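Long-range contact in short-chain type dehydrogenase/reductase (Mycobacterium ulcerans, PDB 3SVT), which probably catalyses NAD-dependent oxidation or reduction of a substrate not yet identified: residues A209-L221 / D253-M267. Sequence-based numbering, arbitrary orientation.
Sequences AELSSDYAMCTPL and DGGQMLRRGPDFSAM
Asp214 and Arg260 illustrate how one carboxylate can tie a helix to an extended chain running beside it. With CG opposite its backbone N (chi1 -168°), Asp214 extends its carboxylate from the helix to Arg260, whose NH2 donates to Asp214 OD1 at 2.8 Å and NH1 to Asp214 OD2, both on the syn side, with the two planes 24° apart. Asp263 N donates to Asp214 OD2 at 2.7 Å, from above the carboxylate plane, while Arg260 NH1 also donates to Gly261 O, fixing the guanidinium whose face lies against Cys218 SG. At the helix's C-terminal end, Arg259 NH1 donates to Met217 O (2.9 Å) and to a water held by Ala216 O; its NE forms a salt bridge with Asp180 of a second subunit, and Pro220 packs over its guanidinium face. Beyond, Leu221 N bonds to Gly254 O.

Apolar contacts fill the other flank. Pro262 CB sits over the Tyr215 ring, 3.8 Å from its centroid, and Leu211 CD2 makes the matching CH-pi contact with Phe264, whose ring also meets Phe161 edge-to-face. Helices 203-207 and 209-218 follow strand 187-198 of the Rossmann-fold sheet, a region that commonly forms the substrate-binding lid in related enzymes; these contacts join helix 209-218 to the chain leading from strand 249-252 to helix 265-272. With a bidentate arginine and a further backbone N-H on OD2, Asp214 is probably kept ionised.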
loop_
_atom_site.group_PDB
_atom_site.type_symbol
_atom_site.label_atom_id
_atom_site.label_comp_id
_atom_site.label_asym_id
_atom_site.label_seq_id
_atom_site.Cartn_x
_atom_site.Cartn_y
_atom_site.Cartn_z
ATOM N N ALA B 209 -30.332 -5.166 -10.479
ATOM C CA ALA B 209 -30.057 -6.579 -10.196
ATOM C C ALA B 209 -28.617 -7.020 -10.497
ATOM O O ALA B 209 -27.979 -7.680 -9.674
ATOM C CB ALA B 209 -31.042 -7.469 -10.937
ATOM N N GLU B 210 -28.117 -6.647 -11.669
ATOM C CA GLU B 210 -26.752 -6.990 -12.085
ATOM C C GLU B 210 -25.679 -6.296 -11.247
ATOM O O GLU B 210 -24.785 -6.965 -10.734
ATOM C CB GLU B 210 -26.538 -6.677 -13.562
ATOM C CG GLU B 210 -27.275 -7.649 -14.516
ATOM C CD GLU B 210 -28.755 -7.320 -14.755
ATOM O OE1 GLU B 210 -29.300 -6.341 -14.176
ATOM O OE2 GLU B 210 -29.384 -8.059 -15.559
ATOM N N LEU B 211 -25.765 -4.977 -11.105
ATOM C CA LEU B 211 -24.736 -4.230 -10.366
ATOM C C LEU B 211 -24.803 -4.434 -8.839
ATOM O O LEU B 211 -23.764 -4.500 -8.165
ATOM C CB LEU B 211 -24.807 -2.750 -10.702
ATOM C CG LEU B 211 -24.614 -2.421 -12.191
ATOM C CD1 LEU B 211 -24.999 -0.969 -12.463
ATOM C CD2 LEU B 211 -23.196 -2.703 -12.642
ATOM N N SER B 212 -26.009 -4.525 -8.285
ATOM C CA SER B 212 -26.147 -4.847 -6.853
ATOM C C SER B 212 -25.565 -6.228 -6.563
ATOM O O SER B 212 -24.929 -6.423 -5.541
ATOM C CB SER B 212 -27.598 -4.780 -6.382
ATOM O OG SER B 212 -28.364 -5.878 -6.877
ATOM N N SER B 213 -25.789 -7.171 -7.476
ATOM C CA SER B 213 -25.270 -8.527 -7.333
ATOM C C SER B 213 -23.727 -8.562 -7.400
ATOM O O SER B 213 -23.061 -9.272 -6.614
ATOM C CB SER B 213 -25.872 -9.436 -8.413
ATOM O OG SER B 213 -25.264 -10.707 -8.373
ATOM N N ASP B 214 -23.167 -7.813 -8.355
ATOM C CA ASP B 214 -21.719 -7.740 -8.494
ATOM C C ASP B 214 -21.106 -7.119 -7.230
ATOM O O ASP B 214 -20.159 -7.654 -6.673
ATOM C CB ASP B 214 -21.301 -6.950 -9.749
ATOM C CG ASP B 214 -19.805 -7.119 -10.074
ATOM O OD1 ASP B 214 -19.394 -8.231 -10.492
ATOM O OD2 ASP B 214 -19.031 -6.146 -9.903
ATOM N N TYR B 215 -21.645 -6.005 -6.768
ATOM C CA TYR B 215 -21.122 -5.379 -5.542
ATOM C C TYR B 215 -21.195 -6.343 -4.353
ATOM O O TYR B 215 -20.269 -6.407 -3.559
ATOM C CB TYR B 215 -21.873 -4.094 -5.205
ATOM C CG TYR B 215 -21.310 -2.815 -5.810
ATOM C CD1 TYR B 215 -20.311 -2.091 -5.155
ATOM C CD2 TYR B 215 -21.827 -2.288 -6.998
ATOM C CE1 TYR B 215 -19.819 -0.915 -5.691
ATOM C CE2 TYR B 215 -21.329 -1.105 -7.537
ATOM C CZ TYR B 215 -20.340 -0.423 -6.879
ATOM O OH TYR B 215 -19.851 0.761 -7.398
ATOM N N ALA B 216 -22.294 -7.099 -4.258
ATOM C CA ALA B 216 -22.516 -8.002 -3.124
ATOM C C ALA B 216 -21.456 -9.100 -3.096
ATOM O O ALA B 216 -20.929 -9.406 -2.037
ATOM C CB ALA B 216 -23.933 -8.599 -3.154
ATOM N N MET B 217 -21.154 -9.683 -4.264
ATOM C CA MET B 217 -20.082 -10.682 -4.387
ATOM C C MET B 217 -18.685 -10.104 -4.052
ATOM O O MET B 217 -17.798 -10.842 -3.665
ATOM C CB MET B 217 -20.049 -11.267 -5.803
ATOM C CG MET B 217 -21.322 -12.015 -6.206
ATOM S SD MET B 217 -21.360 -13.698 -5.535
ATOM C CE MET B 217 -23.030 -14.216 -5.954
ATOM N N CYS B 218 -18.503 -8.796 -4.212
ATOM C CA CYS B 218 -17.222 -8.152 -3.889
ATOM C C CYS B 218 -17.115 -7.746 -2.423
ATOM O O CYS B 218 -16.059 -7.323 -2.017
ATOM C CB CYS B 218 -16.983 -6.916 -4.755
ATOM S SG CYS B 218 -16.900 -7.298 -6.546
ATOM N N THR B 219 -18.199 -7.889 -1.654
ATOM C CA THR B 219 -18.330 -7.309 -0.311
ATOM C C THR B 219 -18.516 -8.377 0.776
ATOM O O THR B 219 -19.519 -9.076 0.810
ATOM C CB THR B 219 -19.493 -6.303 -0.254
ATOM O OG1 THR B 219 -19.362 -5.373 -1.336
ATOM C CG2 THR B 219 -19.470 -5.508 1.066
ATOM N N PRO B 220 -17.526 -8.530 1.657
ATOM C CA PRO B 220 -17.630 -9.605 2.652
ATOM C C PRO B 220 -18.842 -9.492 3.567
ATOM O O PRO B 220 -19.544 -10.465 3.756
ATOM C CB PRO B 220 -16.309 -9.499 3.428
ATOM C CG PRO B 220 -15.332 -8.932 2.399
ATOM C CD PRO B 220 -16.143 -8.070 1.464
ATOM N N LEU B 221 -19.100 -8.315 4.122
ATOM C CA LEU B 221 -20.280 -8.136 4.956
ATOM C C LEU B 221 -21.539 -8.157 4.093
ATOM O O LEU B 221 -21.613 -7.463 3.082
ATOM C CB LEU B 221 -20.199 -6.844 5.778
ATOM C CG LEU B 221 -19.068 -6.774 6.817
ATOM C CD1 LEU B 221 -19.116 -5.433 7.546
ATOM C CD2 LEU B 221 -19.211 -7.865 7.863
ATOM N N ASP B 253 -16.421 0.253 4.010
ATOM C CA ASP B 253 -16.840 -0.388 2.743
ATOM C C ASP B 253 -17.298 -1.835 2.851
ATOM O O ASP B 253 -17.469 -2.521 1.835
ATOM C CB ASP B 253 -15.692 -0.265 1.741
ATOM C CG ASP B 253 -14.501 -1.136 2.082
ATOM O OD1 ASP B 253 -14.516 -1.875 3.097
ATOM O OD2 ASP B 253 -13.528 -1.083 1.284
ATOM N N GLY B 254 -17.551 -2.314 4.073
ATOM C CA GLY B 254 -17.958 -3.714 4.268
ATOM C C GLY B 254 -16.884 -4.756 3.948
ATOM O O GLY B 254 -17.174 -5.951 3.865
ATOM N N GLY B 255 -15.652 -4.292 3.792
ATOM C CA GLY B 255 -14.520 -5.102 3.393
ATOM C C GLY B 255 -14.317 -5.242 1.888
ATOM O O GLY B 255 -13.522 -6.075 1.454
ATOM N N GLN B 256 -15.024 -4.446 1.085
ATOM C CA GLN B 256 -14.930 -4.594 -0.381
ATOM C C GLN B 256 -13.493 -4.444 -0.901
ATOM O O GLN B 256 -13.111 -5.128 -1.834
ATOM C CB GLN B 256 -15.856 -3.629 -1.118
ATOM C CG GLN B 256 -15.754 -3.780 -2.633
ATOM C CD GLN B 256 -16.794 -3.032 -3.420
ATOM O OE1 GLN B 256 -17.657 -2.361 -2.850
ATOM N NE2 GLN B 256 -16.734 -3.165 -4.767
ATOM N N MET B 257 -12.678 -3.618 -0.256
ATOM C CA MET B 257 -11.310 -3.392 -0.726
ATOM C C MET B 257 -10.456 -4.645 -0.722
ATOM O O MET B 257 -9.409 -4.665 -1.345
ATOM C CB MET B 257 -10.610 -2.265 0.079
ATOM C CG MET B 257 -10.129 -2.663 1.442
ATOM S SD MET B 257 -9.214 -1.380 2.342
ATOM C CE MET B 257 -8.146 -2.438 3.318
ATOM N N LEU B 258 -10.883 -5.683 -0.013
ATOM C CA LEU B 258 -10.180 -6.954 0.034
ATOM C C LEU B 258 -10.410 -7.790 -1.203
ATOM O O LEU B 258 -9.659 -8.763 -1.437
ATOM C CB LEU B 258 -10.637 -7.768 1.247
ATOM C CG LEU B 258 -10.455 -7.012 2.568
ATOM C CD1 LEU B 258 -11.135 -7.779 3.683
ATOM C CD2 LEU B 258 -8.977 -6.819 2.791
ATOM N N ARG B 259 -11.432 -7.434 -1.971
ATOM C CA ARG B 259 -11.763 -8.148 -3.210
ATOM C C ARG B 259 -11.456 -7.190 -4.378
ATOM O O ARG B 259 -10.317 -6.773 -4.524
ATOM C CB ARG B 259 -13.211 -8.641 -3.154
ATOM C CG ARG B 259 -13.449 -9.537 -1.930
ATOM C CD ARG B 259 -14.661 -10.449 -2.005
ATOM N NE ARG B 259 -14.804 -11.179 -0.724
ATOM C CZ ARG B 259 -15.936 -11.705 -0.239
ATOM N NH1 ARG B 259 -17.088 -11.627 -0.918
ATOM N NH2 ARG B 259 -15.916 -12.323 0.950
ATOM N N ARG B 260 -12.431 -6.809 -5.193
ATOM C CA ARG B 260 -12.142 -5.904 -6.308
ATOM C C ARG B 260 -13.180 -4.792 -6.410
ATOM O O ARG B 260 -14.233 -4.835 -5.780
ATOM C CB ARG B 260 -12.081 -6.682 -7.620
ATOM C CG ARG B 260 -13.327 -7.461 -7.941
ATOM C CD ARG B 260 -13.387 -7.856 -9.398
ATOM N NE ARG B 260 -14.539 -8.711 -9.629
ATOM C CZ ARG B 260 -15.785 -8.271 -9.810
ATOM N NH1 ARG B 260 -16.069 -6.968 -9.820
ATOM N NH2 ARG B 260 -16.758 -9.136 -10.009
ATOM N N GLY B 261 -12.878 -3.778 -7.217
ATOM C CA GLY B 261 -13.883 -2.827 -7.585
ATOM C C GLY B 261 -14.968 -3.518 -8.405
ATOM O O GLY B 261 -14.765 -4.621 -8.897
ATOM N N PRO B 262 -16.117 -2.848 -8.584
ATOM C CA PRO B 262 -17.213 -3.393 -9.351
ATOM C C PRO B 262 -16.934 -3.472 -10.853
ATOM O O PRO B 262 -16.114 -2.716 -11.410
ATOM C CB PRO B 262 -18.351 -2.407 -9.071
ATOM C CG PRO B 262 -17.646 -1.111 -8.937
ATOM C CD PRO B 262 -16.392 -1.469 -8.142
ATOM N N ASP B 263 -17.631 -4.407 -11.482
ATOM C CA ASP B 263 -17.595 -4.626 -12.926
ATOM C C ASP B 263 -18.935 -4.141 -13.472
ATOM O O ASP B 263 -19.963 -4.782 -13.245
ATOM C CB ASP B 263 -17.402 -6.123 -13.173
ATOM C CG ASP B 263 -17.423 -6.501 -14.642
ATOM O OD1 ASP B 263 -17.611 -5.636 -15.541
ATOM O OD2 ASP B 263 -17.258 -7.703 -14.878
ATOM N N PHE B 264 -18.922 -3.009 -14.185
ATOM C CA PHE B 264 -20.155 -2.390 -14.705
ATOM C C PHE B 264 -20.470 -2.876 -16.126
ATOM O O PHE B 264 -21.271 -2.253 -16.830
ATOM C CB PHE B 264 -20.071 -0.860 -14.678
ATOM C CG PHE B 264 -20.536 -0.222 -13.369
ATOM C CD1 PHE B 264 -19.946 -0.564 -12.150
ATOM C CD2 PHE B 264 -21.538 0.749 -13.379
ATOM C CE1 PHE B 264 -20.387 0.016 -10.954
ATOM C CE2 PHE B 264 -21.987 1.370 -12.189
ATOM C CZ PHE B 264 -21.405 1.007 -10.965
ATOM N N SER B 265 -19.844 -3.981 -16.539
ATOM C CA SER B 265 -20.039 -4.561 -17.879
ATOM C C SER B 265 -21.486 -4.594 -18.296
ATOM O O SER B 265 -21.838 -4.102 -19.358
ATOM C CB SER B 265 -19.540 -6.004 -17.924
ATOM O OG SER B 265 -18.153 -6.029 -17.879
ATOM N N ALA B 266 -22.313 -5.189 -17.440
ATOM C CA ALA B 266 -23.722 -5.439 -17.736
ATOM C C ALA B 266 -24.458 -4.152 -18.151
ATOM O O ALA B 266 -25.276 -4.164 -19.052
ATOM C CB ALA B 266 -24.396 -6.086 -16.499
ATOM N N MET B 267 -24.142 -3.047 -17.487
ATOM C CA MET B 267 -24.694 -1.729 -17.826
ATOM C C MET B 267 -24.104 -1.186 -19.141
ATOM O O MET B 267 -24.831 -0.649 -19.967
ATOM C CB MET B 267 -24.408 -0.731 -16.676
ATOM C CG MET B 267 -24.748 0.763 -16.977
ATOM S SD MET B 267 -24.477 1.927 -15.579
ATOM C CE MET B 267 -24.988 3.477 -16.323
HETATM O O HOH W 1 -19.894 -11.643 -0.672
#